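Local coordinates for D-alanyl-D-alanine carboxypeptidase (Penicillin binding protein) family protein (Francisella tularensis subsp. tularensis, PDB 6OSU) that probably removes the C-terminal D-alanyl residue from sugar-peptide cell-wall precursors, as a serine-type D-Ala-D-Ala carboxypeptidase of peptidase family S11, at residues 39-44 and 178-183; 50-55 and 318-323; 298-303 and 365-370. One frame throughout, in Å; residues are numbered along the deposited sequence.

Contact 1. Residues 39-44 and 178-183; sequences AWVTMD and DMALLA
The helix segment whose A180 meets V41 and M43 is tied to a neighbouring loop by D178 OD2, which is hydrogen-bonded to both N158 N and T159 OG1. No hydrogen bond crosses the contact itself. Strand 39-44 runs alongside residues 178-183 of helix 176-189, at a crossing angle of -33°. Their axes approach to 9.1 Å. A180 presents its single methyl to the strand, and both strand partners converge on it. V41 CG1 lies 3.8 Å from A180 CB. With chi1 at 70°, this branch sits between the backbone N and the carbonyl carbon of its own residue. M43 comes in by its end. Its chain is extended through the first two torsions and then bends at chi3 (-64°), which turns the terminal methyl onto the helix. M43 CE is 4.1 Å from A180 CB. The same methyl reaches L181 CD2 at 4.4 Å, so it bridges two consecutive helix residues. L181 starts out from the far side of its backbone and curls back to make this touch. This is part of the layered fold of the penicillin-binding and beta-lactamase clan, in which helices pack on both faces of an antiparallel sheet. V41 and M43 point to helix 176-189. W40 and T42, alternating with them, touch helix 310-327. M179 and A183 extend the same helix face over V303 and I301 of the next strand. The touching groups are all methyls, so the contact implies cohesion by apolar burial, with no directional bond fixing its register.

Contact 2. Residues 50-55 and 318-323; sequences IVSEKN and AKLLRY
S52 and L320 form the close, buried part of this contact, while V51 and Y323 meet more loosely where the side chains are partly exposed. S52 OG lies 3.9 Å from L320 CD2. The serine oxygen is held anti to its backbone N (chi1 177°), and its polar partner is W40 NE1 on the adjacent strand. The leucine methyl therefore packs beside a hydroxyl that is already engaged. L320 reaches the strand by its end, and its side chain also touches W40 and T42. V51 and S52 both pair with T42 of strand 39-44, and both side chains set out from the backbone on the helix side. This is a beta bulge in the edge strand of the five-stranded sheet. It departs from the usual alternation of sides. Strand and helix run nearly antiparallel, their axes at 156° and 9.7 Å apart at the closest. On the looser side Y323 offers the CE2 edge of its ring. V51 O approaches that edge near the ring plane, 4.4 Å from Y323 CE2. S52 CB comes at it obliquely, with 4.3 Å to Y323 CE2. The side chain of V51 stays at least 5.1 Å from the helix segment and packs on F300 instead. P30, from the loop ahead of the sheet, touches the tyrosine, and I33 of the same loop reaches S52.

Contact 3. Residues 298-303 and 365-370; sequences ERFISV and YKTVPK
F300 has its ring carbon CG anti to the carbonyl carbon (chi1 -81°), and T367 has its methyl anti to the backbone N; these two settings bring the ring and the methyl together from opposite directions. T367 CG2 meets the ring at its edge, near its plane, 4.0 Å from F300 CZ. E298 comes to the same methyl from two residues earlier on the strand. Its chain bends at chi2 (81°), and E298 OE2 stands 4.3 Å from T367 CG2. The backbones stay well apart, with 9.9 Å between the CA atoms of E298 and T367. Side chains alone make the touch, and it buries just 76 Å² in total. Strand 298-307 belongs to the main sheet of the carboxypeptidase part. Strand 364-369 belongs to the C-terminal part, related to the C-terminal domain of penicillin-binding protein 5, so the contact sits at the junction of the two parts. The threonine is divided in its use. Its methyl faces F300 and E298, while T367 OG1 is hydrogen-bonded to N330 OD1 and T47 OG1. D49 OD2 bonds the backbone N of the same residue. E298 OE1 forms a salt bridge with R46 NH2. E298 OE2 lies close to the carboxylate of D44, which could raise the proton affinity of one of the two acids. R46 would offset part of that charge. The chemistry implies a small junction in which the threonine methyl makes the direct touch, while the polar ends of T367 and E298 are held by N330, T47 and R46.

In the fold
The three contacts cluster on one five-stranded antiparallel sheet. Centres of contacts 1 and 2, and of 2 and 3, lie about 10 Å apart; those of 1 and 3 about 12 Å. Strands 50-54, 39-44 and 298-307 are consecutive neighbours in this sheet. Contact 1 places helix 176-189 on one face, contact 2 helix 310-327 on the other. That helix follows strand 298-307 and leads on to the C-terminal part, which contact 3 joins back to the sheet. The segments of contact 2 alternate with those of each other contact, whereas contact 1 lies wholly before contact 3. Segments distant in sequence thus meet around one sheet, away from the predicted active site.

Contact 1. Residues 39-44 and 178-183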
ATOM      1  N   ALA A  39     -14.163   0.282  -9.708  1.00 56.83           N
ATOM      2  CA  ALA A  39     -13.449  -0.717  -8.924  1.00 55.63           C
ATOM      3  C   ALA A  39     -12.658  -0.032  -7.818  1.00 55.05           C
ATOM      4  O   ALA A  39     -12.149   1.076  -7.999  1.00 55.49           O
ATOM      5  CB  ALA A  39     -12.508  -1.549  -9.802  1.00 54.41           C
ATOM      6  N   TRP A  40     -12.557  -0.711  -6.675  1.00 53.96           N
ATOM      7  CA  TRP A  40     -11.722  -0.232  -5.580  1.00 51.36           C
ATOM      8  C   TRP A  40     -11.445  -1.376  -4.616  1.00 51.01           C
ATOM      9  O   TRP A  40     -12.114  -2.412  -4.642  1.00 52.82           O
ATOM     10  CB  TRP A  40     -12.366   0.942  -4.830  1.00 51.94           C
ATOM     11  CG  TRP A  40     -13.476   0.553  -3.893  1.00 53.97           C
ATOM     12  CD1 TRP A  40     -13.348  -0.006  -2.651  1.00 53.88           C
ATOM     13  CD2 TRP A  40     -14.882   0.718  -4.112  1.00 56.21           C
ATOM     14  NE1 TRP A  40     -14.585  -0.211  -2.094  1.00 56.09           N
ATOM     15  CE2 TRP A  40     -15.544   0.226  -2.969  1.00 57.20           C
ATOM     16  CE3 TRP A  40     -15.646   1.228  -5.165  1.00 57.85           C
ATOM     17  CZ2 TRP A  40     -16.932   0.231  -2.849  1.00 58.92           C
ATOM     18  CZ3 TRP A  40     -17.025   1.232  -5.043  1.00 60.40           C
ATOM     19  CH2 TRP A  40     -17.653   0.736  -3.895  1.00 60.56           C
ATOM     20  N   VAL A  41     -10.454  -1.160  -3.754  1.00 48.88           N
ATOM     21  CA  VAL A  41     -10.140  -2.084  -2.670  1.00 48.44           C
ATOM     22  C   VAL A  41      -9.450  -1.303  -1.560  1.00 47.22           C
ATOM     23  O   VAL A  41      -8.689  -0.368  -1.822  1.00 47.03           O
ATOM     24  CB  VAL A  41      -9.267  -3.265  -3.154  1.00 48.38           C
ATOM     25  CG1 VAL A  41      -7.859  -2.796  -3.485  1.00 46.04           C
ATOM     26  CG2 VAL A  41      -9.236  -4.377  -2.102  1.00 48.83           C
ATOM     27  N   THR A  42      -9.742  -1.675  -0.316  1.00 48.22           N
ATOM     28  CA  THR A  42      -9.069  -1.127   0.852  1.00 49.72           C
ATOM     29  C   THR A  42      -8.549  -2.290   1.682  1.00 50.50           C
ATOM     30  O   THR A  42      -9.316  -3.187   2.047  1.00 51.56           O
ATOM     31  CB  THR A  42      -9.999  -0.247   1.697  1.00 52.44           C
ATOM     32  OG1 THR A  42     -10.609   0.749   0.866  1.00 54.75           O
ATOM     33  CG2 THR A  42      -9.212   0.448   2.809  1.00 51.42           C
ATOM     34  N   MET A  43      -7.253  -2.271   1.979  1.00 50.09           N
ATOM     35  CA  MET A  43      -6.588  -3.383   2.639  1.00 51.46           C
ATOM     36  C   MET A  43      -5.749  -2.868   3.799  1.00 51.00           C
ATOM     37  O   MET A  43      -5.097  -1.826   3.689  1.00 50.10           O
ATOM     38  CB  MET A  43      -5.707  -4.152   1.641  1.00 51.94           C
ATOM     39  CG  MET A  43      -4.692  -5.079   2.270  1.00 54.06           C
ATOM     40  SD  MET A  43      -3.567  -5.789   1.053  1.00 55.10           S
ATOM     41  CE  MET A  43      -4.708  -6.752   0.063  1.00 55.33           C
ATOM     42  N   ASP A  44      -5.777  -3.597   4.913  1.00 52.37           N
ATOM     43  CA  ASP A  44      -4.899  -3.293   6.034  1.00 53.21           C
ATOM     44  C   ASP A  44      -3.500  -3.834   5.762  1.00 53.19           C
ATOM     45  O   ASP A  44      -3.332  -4.926   5.215  1.00 53.43           O
ATOM     46  CB  ASP A  44      -5.452  -3.880   7.334  1.00 54.93           C
ATOM     47  CG  ASP A  44      -4.516  -3.674   8.511  1.00 56.49           C
ATOM     48  OD1 ASP A  44      -3.683  -4.566   8.776  1.00 57.16           O
ATOM     49  OD2 ASP A  44      -4.595  -2.605   9.155  1.00 57.06           O
ATOM     50  N   ASP A 178      -4.770  -6.740  -7.254  1.00 54.73           N
ATOM     51  CA  ASP A 178      -3.374  -6.965  -7.617  1.00 55.81           C
ATOM     52  C   ASP A 178      -2.513  -5.756  -7.282  1.00 54.40           C
ATOM     53  O   ASP A 178      -1.367  -5.904  -6.839  1.00 52.83           O
ATOM     54  CB  ASP A 178      -3.264  -7.301  -9.103  1.00 58.91           C
ATOM     55  CG  ASP A 178      -3.470  -8.778  -9.387  1.00 62.56           C
ATOM     56  OD1 ASP A 178      -3.924  -9.510  -8.477  1.00 63.34           O
ATOM     57  OD2 ASP A 178      -3.164  -9.210 -10.519  1.00 64.03           O
ATOM     58  N   MET A 179      -3.046  -4.547  -7.484  1.00 54.88           N
ATOM     59  CA  MET A 179      -2.271  -3.347  -7.189  1.00 53.67           C
ATOM     60  C   MET A 179      -2.097  -3.144  -5.689  1.00 52.15           C
ATOM     61  O   MET A 179      -1.066  -2.618  -5.254  1.00 50.59           O
ATOM     62  CB  MET A 179      -2.928  -2.128  -7.831  1.00 54.86           C
ATOM     63  CG  MET A 179      -2.545  -1.946  -9.291  1.00 56.31           C
ATOM     64  SD  MET A 179      -0.801  -1.517  -9.449  1.00 57.47           S
ATOM     65  CE  MET A 179      -0.476  -1.988 -11.150  1.00 59.25           C
ATOM     66  N   ALA A 180      -3.077  -3.563  -4.886  1.00 52.27           N
ATOM     67  CA  ALA A 180      -2.911  -3.508  -3.437  1.00 50.22           C
ATOM     68  C   ALA A 180      -1.869  -4.515  -2.968  1.00 49.81           C
ATOM     69  O   ALA A 180      -1.096  -4.237  -2.043  1.00 50.64           O
ATOM     70  CB  ALA A 180      -4.252  -3.750  -2.743  1.00 49.61           C
ATOM     71  N   LEU A 181      -1.832  -5.693  -3.594  1.00 49.82           N
ATOM     72  CA  LEU A 181      -0.796  -6.665  -3.263  1.00 50.72           C
ATOM     73  C   LEU A 181       0.588  -6.107  -3.568  1.00 49.81           C
ATOM     74  O   LEU A 181       1.513  -6.235  -2.756  1.00 48.95           O
ATOM     75  CB  LEU A 181      -1.040  -7.968  -4.025  1.00 52.51           C
ATOM     76  CG  LEU A 181      -2.239  -8.808  -3.569  1.00 55.26           C
ATOM     77  CD1 LEU A 181      -2.562  -9.897  -4.578  1.00 57.47           C
ATOM     78  CD2 LEU A 181      -1.976  -9.420  -2.199  1.00 56.36           C
ATOM     79  N   LEU A 182       0.742  -5.467  -4.730  1.00 48.97           N
ATOM     80  CA  LEU A 182       2.022  -4.865  -5.086  1.00 48.32           C
ATOM     81  C   LEU A 182       2.422  -3.795  -4.076  1.00 47.34           C
ATOM     82  O   LEU A 182       3.564  -3.771  -3.598  1.00 45.80           O
ATOM     83  CB  LEU A 182       1.946  -4.276  -6.495  1.00 47.54           C
ATOM     84  CG  LEU A 182       3.172  -3.489  -6.962  1.00 46.36           C
ATOM     85  CD1 LEU A 182       4.406  -4.365  -6.902  1.00 46.39           C
ATOM     86  CD2 LEU A 182       2.955  -2.954  -8.373  1.00 45.89           C
ATOM     87  N   ALA A 183       1.486  -2.908  -3.729  1.00 46.27           N
ATOM     88  CA  ALA A 183       1.797  -1.834  -2.789  1.00 43.86           C
ATOM     89  C   ALA A 183       2.223  -2.392  -1.437  1.00 44.74           C
ATOM     90  O   ALA A 183       3.221  -1.949  -0.862  1.00 45.22           O
ATOM     91  CB  ALA A 183       0.595  -0.905  -2.636  1.00 43.03           C
TER

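Contact 2. Residues 50-55 and 318-323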
ATOM      1  N   ILE A  50      -8.800  -7.397   3.812  1.00 50.41           N
ATOM      2  CA  ILE A  50      -9.569  -6.490   2.971  1.00 49.63           C
ATOM      3  C   ILE A  50     -10.818  -6.085   3.741  1.00 51.28           C
ATOM      4  O   ILE A  50     -11.605  -6.942   4.160  1.00 52.72           O
ATOM      5  CB  ILE A  50      -9.932  -7.151   1.633  1.00 49.98           C
ATOM      6  CG1 ILE A  50      -8.660  -7.456   0.835  1.00 49.56           C
ATOM      7  CG2 ILE A  50     -10.904  -6.276   0.849  1.00 49.12           C
ATOM      8  CD1 ILE A  50      -8.873  -8.455  -0.281  1.00 50.98           C
ATOM      9  N   VAL A  51     -11.000  -4.781   3.936  1.00 51.26           N
ATOM     10  CA  VAL A  51     -12.136  -4.267   4.695  1.00 53.93           C
ATOM     11  C   VAL A  51     -13.205  -3.640   3.813  1.00 55.63           C
ATOM     12  O   VAL A  51     -14.320  -3.391   4.303  1.00 57.30           O
ATOM     13  CB  VAL A  51     -11.683  -3.258   5.771  1.00 53.13           C
ATOM     14  CG1 VAL A  51     -10.700  -3.915   6.730  1.00 52.15           C
ATOM     15  CG2 VAL A  51     -11.069  -2.017   5.123  1.00 50.44           C
ATOM     16  N   SER A  52     -12.911  -3.378   2.541  1.00 54.76           N
ATOM     17  CA  SER A  52     -13.858  -2.758   1.627  1.00 55.57           C
ATOM     18  C   SER A  52     -13.359  -2.974   0.207  1.00 55.74           C
ATOM     19  O   SER A  52     -12.165  -2.815  -0.060  1.00 55.55           O
ATOM     20  CB  SER A  52     -14.013  -1.260   1.922  1.00 55.79           C
ATOM     21  OG  SER A  52     -14.886  -0.638   0.992  1.00 57.63           O
ATOM     22  N   GLU A  53     -14.267  -3.350  -0.693  1.00 56.68           N
ATOM     23  CA  GLU A  53     -13.885  -3.536  -2.089  1.00 56.95           C
ATOM     24  C   GLU A  53     -15.132  -3.669  -2.948  1.00 58.03           C
ATOM     25  O   GLU A  53     -16.176  -4.135  -2.484  1.00 60.38           O
ATOM     26  CB  GLU A  53     -12.986  -4.768  -2.272  1.00 57.93           C
ATOM     27  CG  GLU A  53     -13.642  -6.107  -1.940  1.00 61.87           C
ATOM     28  CD  GLU A  53     -14.379  -6.721  -3.120  1.00 66.34           C
ATOM     29  OE1 GLU A  53     -15.136  -7.690  -2.912  1.00 70.00           O
ATOM     30  OE2 GLU A  53     -14.208  -6.236  -4.257  1.00 66.99           O
ATOM     31  N   LYS A  54     -15.002  -3.254  -4.207  1.00 57.80           N
ATOM     32  CA  LYS A  54     -15.968  -3.570  -5.251  1.00 61.32           C
ATOM     33  C   LYS A  54     -15.204  -3.918  -6.517  1.00 59.81           C
ATOM     34  O   LYS A  54     -14.280  -3.194  -6.903  1.00 56.55           O
ATOM     35  CB  LYS A  54     -16.940  -2.411  -5.528  1.00 63.78           C
ATOM     36  CG  LYS A  54     -17.919  -2.713  -6.665  1.00 67.97           C
ATOM     37  CD  LYS A  54     -19.028  -1.667  -6.789  1.00 72.16           C
ATOM     38  CE  LYS A  54     -18.607  -0.480  -7.646  1.00 73.03           C
ATOM     39  NZ  LYS A  54     -19.737   0.471  -7.864  1.00 76.09           N
ATOM     40  N   ASN A  55     -15.583  -5.032  -7.147  1.00 61.41           N
ATOM     41  CA  ASN A  55     -15.006  -5.457  -8.425  1.00 61.57           C
ATOM     42  C   ASN A  55     -13.485  -5.552  -8.348  1.00 59.89           C
ATOM     43  O   ASN A  55     -12.775  -5.269  -9.314  1.00 59.42           O
ATOM     44  CB  ASN A  55     -15.431  -4.513  -9.553  1.00 62.16           C
ATOM     45  CG  ASN A  55     -16.922  -4.534  -9.802  1.00 64.56           C
ATOM     46  OD1 ASN A  55     -17.536  -5.600  -9.875  1.00 66.46           O
ATOM     47  ND2 ASN A  55     -17.515  -3.352  -9.934  1.00 64.65           N
ATOM     48  N   ALA A 318     -10.087   9.308  -0.350  1.00 60.19           N
ATOM     49  CA  ALA A 318     -10.077   9.808   1.020  1.00 60.03           C
ATOM     50  C   ALA A 318     -11.225   9.215   1.826  1.00 60.07           C
ATOM     51  O   ALA A 318     -11.069   8.919   3.017  1.00 58.87           O
ATOM     52  CB  ALA A 318     -10.150  11.334   1.028  1.00 61.58           C
ATOM     53  N   LYS A 319     -12.384   9.025   1.191  1.00 61.75           N
ATOM     54  CA  LYS A 319     -13.509   8.401   1.877  1.00 62.89           C
ATOM     55  C   LYS A 319     -13.165   6.987   2.330  1.00 59.37           C
ATOM     56  O   LYS A 319     -13.495   6.590   3.454  1.00 59.07           O
ATOM     57  CB  LYS A 319     -14.740   8.394   0.968  1.00 66.00           C
ATOM     58  CG  LYS A 319     -15.865   7.502   1.466  1.00 68.54           C
ATOM     59  CD  LYS A 319     -17.133   8.290   1.753  1.00 73.38           C
ATOM     60  CE  LYS A 319     -18.075   8.282   0.560  1.00 76.58           C
ATOM     61  NZ  LYS A 319     -19.264   9.147   0.790  1.00 81.62           N
ATOM     62  N   LEU A 320     -12.492   6.214   1.474  1.00 56.71           N
ATOM     63  CA  LEU A 320     -12.123   4.849   1.838  1.00 56.16           C
ATOM     64  C   LEU A 320     -11.103   4.832   2.970  1.00 55.46           C
ATOM     65  O   LEU A 320     -11.249   4.077   3.939  1.00 55.38           O
ATOM     66  CB  LEU A 320     -11.575   4.106   0.620  1.00 56.40           C
ATOM     67  CG  LEU A 320     -12.539   3.832  -0.533  1.00 58.96           C
ATOM     68  CD1 LEU A 320     -11.793   3.187  -1.686  1.00 58.42           C
ATOM     69  CD2 LEU A 320     -13.691   2.948  -0.080  1.00 60.65           C
ATOM     70  N   LEU A 321     -10.052   5.650   2.862  1.00 54.98           N
ATOM     71  CA  LEU A 321      -9.021   5.668   3.896  1.00 54.28           C
ATOM     72  C   LEU A 321      -9.582   6.142   5.232  1.00 55.53           C
ATOM     73  O   LEU A 321      -9.254   5.583   6.285  1.00 54.91           O
ATOM     74  CB  LEU A 321      -7.854   6.555   3.464  1.00 53.19           C
ATOM     75  CG  LEU A 321      -7.030   6.040   2.284  1.00 50.86           C
ATOM     76  CD1 LEU A 321      -6.016   7.083   1.855  1.00 50.02           C
ATOM     77  CD2 LEU A 321      -6.339   4.728   2.642  1.00 48.58           C
ATOM     78  N   ARG A 322     -10.426   7.176   5.210  1.00 57.87           N
ATOM     79  CA  ARG A 322     -11.037   7.664   6.444  1.00 59.95           C
ATOM     80  C   ARG A 322     -11.967   6.619   7.049  1.00 59.86           C
ATOM     81  O   ARG A 322     -12.010   6.444   8.273  1.00 58.44           O
ATOM     82  CB  ARG A 322     -11.793   8.960   6.165  1.00 62.38           C
ATOM     83  CG  ARG A 322     -12.406   9.613   7.386  1.00 66.28           C
ATOM     84  CD  ARG A 322     -13.326  10.761   6.987  1.00 70.90           C
ATOM     85  NE  ARG A 322     -12.969  11.334   5.689  1.00 73.04           N
ATOM     86  CZ  ARG A 322     -13.751  11.299   4.610  1.00 75.15           C
ATOM     87  NH1 ARG A 322     -14.948  10.726   4.669  1.00 76.40           N
ATOM     88  NH2 ARG A 322     -13.340  11.845   3.472  1.00 75.05           N
ATOM     89  N   TYR A 323     -12.719   5.916   6.200  1.00 61.53           N
ATOM     90  CA  TYR A 323     -13.629   4.880   6.676  1.00 63.86           C
ATOM     91  C   TYR A 323     -12.870   3.744   7.355  1.00 61.13           C
ATOM     92  O   TYR A 323     -13.267   3.277   8.431  1.00 61.41           O
ATOM     93  CB  TYR A 323     -14.465   4.372   5.500  1.00 66.96           C
ATOM     94  CG  TYR A 323     -15.218   3.083   5.724  1.00 69.76           C
ATOM     95  CD1 TYR A 323     -16.446   3.073   6.374  1.00 72.92           C
ATOM     96  CD2 TYR A 323     -14.716   1.875   5.250  1.00 69.64           C
ATOM     97  CE1 TYR A 323     -17.144   1.894   6.566  1.00 74.71           C
ATOM     98  CE2 TYR A 323     -15.404   0.691   5.436  1.00 71.61           C
ATOM     99  CZ  TYR A 323     -16.617   0.706   6.094  1.00 74.70           C
ATOM    100  OH  TYR A 323     -17.302  -0.473   6.276  1.00 77.05           O
TER

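Contact 3. Residues 298-303 and 365-370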
ATOM      1  N   GLU A 298      -1.514   2.221  12.514  1.00 75.31           N
ATOM      2  CA  GLU A 298      -2.474   1.541  11.649  1.00 70.34           C
ATOM      3  C   GLU A 298      -2.390   2.136  10.243  1.00 64.11           C
ATOM      4  O   GLU A 298      -2.778   3.289  10.022  1.00 64.36           O
ATOM      5  CB  GLU A 298      -3.886   1.656  12.223  1.00 71.69           C
ATOM      6  CG  GLU A 298      -4.937   0.834  11.504  1.00 70.64           C
ATOM      7  CD  GLU A 298      -4.941  -0.627  11.930  1.00 72.58           C
ATOM      8  OE1 GLU A 298      -3.992  -1.065  12.618  1.00 74.81           O
ATOM      9  OE2 GLU A 298      -5.901  -1.342  11.572  1.00 71.67           O
ATOM     10  N   ARG A 299      -1.872   1.353   9.301  1.00 58.49           N
ATOM     11  CA  ARG A 299      -1.716   1.776   7.917  1.00 54.24           C
ATOM     12  C   ARG A 299      -2.678   1.007   7.023  1.00 52.22           C
ATOM     13  O   ARG A 299      -2.803  -0.218   7.132  1.00 52.00           O
ATOM     14  CB  ARG A 299      -0.284   1.561   7.418  1.00 53.05           C
ATOM     15  CG  ARG A 299      -0.152   1.701   5.908  1.00 50.71           C
ATOM     16  CD  ARG A 299       1.228   1.336   5.403  1.00 52.04           C
ATOM     17  NE  ARG A 299       2.256   2.222   5.934  1.00 55.48           N
ATOM     18  CZ  ARG A 299       2.494   3.449   5.479  1.00 55.75           C
ATOM     19  NH1 ARG A 299       1.774   3.945   4.480  1.00 53.69           N
ATOM     20  NH2 ARG A 299       3.452   4.182   6.027  1.00 58.23           N
ATOM     21  N   PHE A 300      -3.347   1.730   6.133  1.00 50.61           N
ATOM     22  CA  PHE A 300      -4.239   1.130   5.156  1.00 49.60           C
ATOM     23  C   PHE A 300      -3.773   1.466   3.749  1.00 48.10           C
ATOM     24  O   PHE A 300      -3.167   2.513   3.507  1.00 47.47           O
ATOM     25  CB  PHE A 300      -5.686   1.597   5.353  1.00 48.62           C
ATOM     26  CG  PHE A 300      -6.409   0.863   6.443  1.00 49.26           C
ATOM     27  CD1 PHE A 300      -6.965  -0.383   6.204  1.00 48.11           C
ATOM     28  CD2 PHE A 300      -6.524   1.414   7.710  1.00 50.59           C
ATOM     29  CE1 PHE A 300      -7.628  -1.066   7.206  1.00 49.80           C
ATOM     30  CE2 PHE A 300      -7.186   0.738   8.718  1.00 52.25           C
ATOM     31  CZ  PHE A 300      -7.740  -0.504   8.468  1.00 51.69           C
ATOM     32  N   ILE A 301      -4.060   0.559   2.822  1.00 47.51           N
ATOM     33  CA  ILE A 301      -3.756   0.736   1.410  1.00 46.83           C
ATOM     34  C   ILE A 301      -5.070   0.745   0.643  1.00 47.66           C
ATOM     35  O   ILE A 301      -5.904  -0.151   0.818  1.00 49.47           O
ATOM     36  CB  ILE A 301      -2.817  -0.372   0.903  1.00 46.75           C
ATOM     37  CG1 ILE A 301      -1.447  -0.237   1.570  1.00 48.54           C
ATOM     38  CG2 ILE A 301      -2.702  -0.332  -0.616  1.00 45.08           C
ATOM     39  CD1 ILE A 301      -0.592  -1.484   1.469  1.00 49.42           C
ATOM     40  N   SER A 302      -5.262   1.765  -0.185  1.00 46.96           N
ATOM     41  CA  SER A 302      -6.459   1.897  -0.999  1.00 48.90           C
ATOM     42  C   SER A 302      -6.065   2.041  -2.458  1.00 47.90           C
ATOM     43  O   SER A 302      -5.111   2.752  -2.787  1.00 47.84           O
ATOM     44  CB  SER A 302      -7.301   3.102  -0.575  1.00 53.80           C
ATOM     45  OG  SER A 302      -8.229   2.748   0.433  1.00 57.88           O
ATOM     46  N   VAL A 303      -6.803   1.350  -3.321  1.00 47.30           N
ATOM     47  CA  VAL A 303      -6.690   1.490  -4.765  1.00 47.78           C
ATOM     48  C   VAL A 303      -8.067   1.846  -5.302  1.00 49.57           C
ATOM     49  O   VAL A 303      -9.052   1.173  -4.983  1.00 49.46           O
ATOM     50  CB  VAL A 303      -6.166   0.203  -5.427  1.00 47.38           C
ATOM     51  CG1 VAL A 303      -6.061   0.398  -6.925  1.00 48.51           C
ATOM     52  CG2 VAL A 303      -4.822  -0.188  -4.837  1.00 46.59           C
ATOM     53  N   TYR A 365      -4.396 -12.789  13.856  1.00 56.42           N
ATOM     54  CA  TYR A 365      -4.185 -11.348  13.902  1.00 54.80           C
ATOM     55  C   TYR A 365      -5.035 -10.754  12.790  1.00 54.12           C
ATOM     56  O   TYR A 365      -4.725 -10.936  11.607  1.00 53.85           O
ATOM     57  CB  TYR A 365      -2.703 -11.014  13.736  1.00 55.61           C
ATOM     58  CG  TYR A 365      -2.352  -9.554  13.908  1.00 55.29           C
ATOM     59  CD1 TYR A 365      -2.643  -8.880  15.090  1.00 54.66           C
ATOM     60  CD2 TYR A 365      -1.705  -8.855  12.897  1.00 55.43           C
ATOM     61  CE1 TYR A 365      -2.313  -7.541  15.249  1.00 54.01           C
ATOM     62  CE2 TYR A 365      -1.372  -7.524  13.046  1.00 54.90           C
ATOM     63  CZ  TYR A 365      -1.676  -6.871  14.221  1.00 54.22           C
ATOM     64  OH  TYR A 365      -1.344  -5.542  14.363  1.00 54.73           O
ATOM     65  N   LYS A 366      -6.116 -10.066  13.163  1.00 53.60           N
ATOM     66  CA  LYS A 366      -7.155  -9.701  12.213  1.00 54.93           C
ATOM     67  C   LYS A 366      -7.531  -8.229  12.345  1.00 55.61           C
ATOM     68  O   LYS A 366      -7.460  -7.640  13.428  1.00 55.52           O
ATOM     69  CB  LYS A 366      -8.399 -10.586  12.411  1.00 55.65           C
ATOM     70  CG  LYS A 366      -9.342 -10.634  11.217  1.00 57.58           C
ATOM     71  CD  LYS A 366     -10.522 -11.564  11.477  1.00 59.02           C
ATOM     72  CE  LYS A 366     -11.682 -11.291  10.519  1.00 60.85           C
ATOM     73  NZ  LYS A 366     -11.477 -11.873   9.160  1.00 63.52           N
ATOM     74  N   THR A 367      -7.929  -7.642  11.219  1.00 56.51           N
ATOM     75  CA  THR A 367      -8.489  -6.294  11.187  1.00 56.27           C
ATOM     76  C   THR A 367     -10.004  -6.408  11.328  1.00 55.93           C
ATOM     77  O   THR A 367     -10.681  -6.929  10.435  1.00 56.76           O
ATOM     78  CB  THR A 367      -8.106  -5.580   9.894  1.00 57.54           C
ATOM     79  OG1 THR A 367      -6.679  -5.485   9.802  1.00 58.41           O
ATOM     80  CG2 THR A 367      -8.708  -4.184   9.851  1.00 57.53           C
ATOM     81  N   VAL A 368     -10.536  -5.930  12.449  1.00 55.04           N
ATOM     82  CA  VAL A 368     -11.955  -6.093  12.762  1.00 55.27           C
ATOM     83  C   VAL A 368     -12.530  -4.730  13.130  1.00 54.81           C
ATOM     84  O   VAL A 368     -11.790  -3.806  13.499  1.00 53.62           O
ATOM     85  CB  VAL A 368     -12.171  -7.116  13.903  1.00 55.91           C
ATOM     86  CG1 VAL A 368     -11.676  -8.494  13.484  1.00 56.53           C
ATOM     87  CG2 VAL A 368     -11.467  -6.659  15.167  1.00 55.31           C
ATOM     88  N   PRO A 369     -13.849  -4.567  13.022  1.00 55.64           N
ATOM     89  CA  PRO A 369     -14.464  -3.296  13.430  1.00 56.24           C
ATOM     90  C   PRO A 369     -14.199  -2.997  14.898  1.00 55.76           C
ATOM     91  O   PRO A 369     -14.224  -3.893  15.746  1.00 55.24           O
ATOM     92  CB  PRO A 369     -15.955  -3.524  13.165  1.00 58.11           C
ATOM     93  CG  PRO A 369     -15.995  -4.594  12.117  1.00 57.73           C
ATOM     94  CD  PRO A 369     -14.828  -5.483  12.406  1.00 55.92           C
ATOM     95  N   LYS A 370     -13.938  -1.716  15.191  1.00 56.28           N
ATOM     96  CA  LYS A 370     -13.739  -1.293  16.574  1.00 58.29           C
ATOM     97  C   LYS A 370     -14.920  -1.690  17.447  1.00 60.59           C
ATOM     98  O   LYS A 370     -14.744  -2.071  18.610  1.00 61.89           O
ATOM     99  CB  LYS A 370     -13.535   0.219  16.648  1.00 61.18           C
ATOM    100  CG  LYS A 370     -12.152   0.717  16.286  1.00 61.84           C
ATOM    101  CD  LYS A 370     -11.980   2.152  16.769  1.00 64.79           C
ATOM    102  CE  LYS A 370     -11.608   3.097  15.636  1.00 66.11           C
ATOM    103  NZ  LYS A 370     -10.234   2.853  15.110  1.00 65.80           N
TER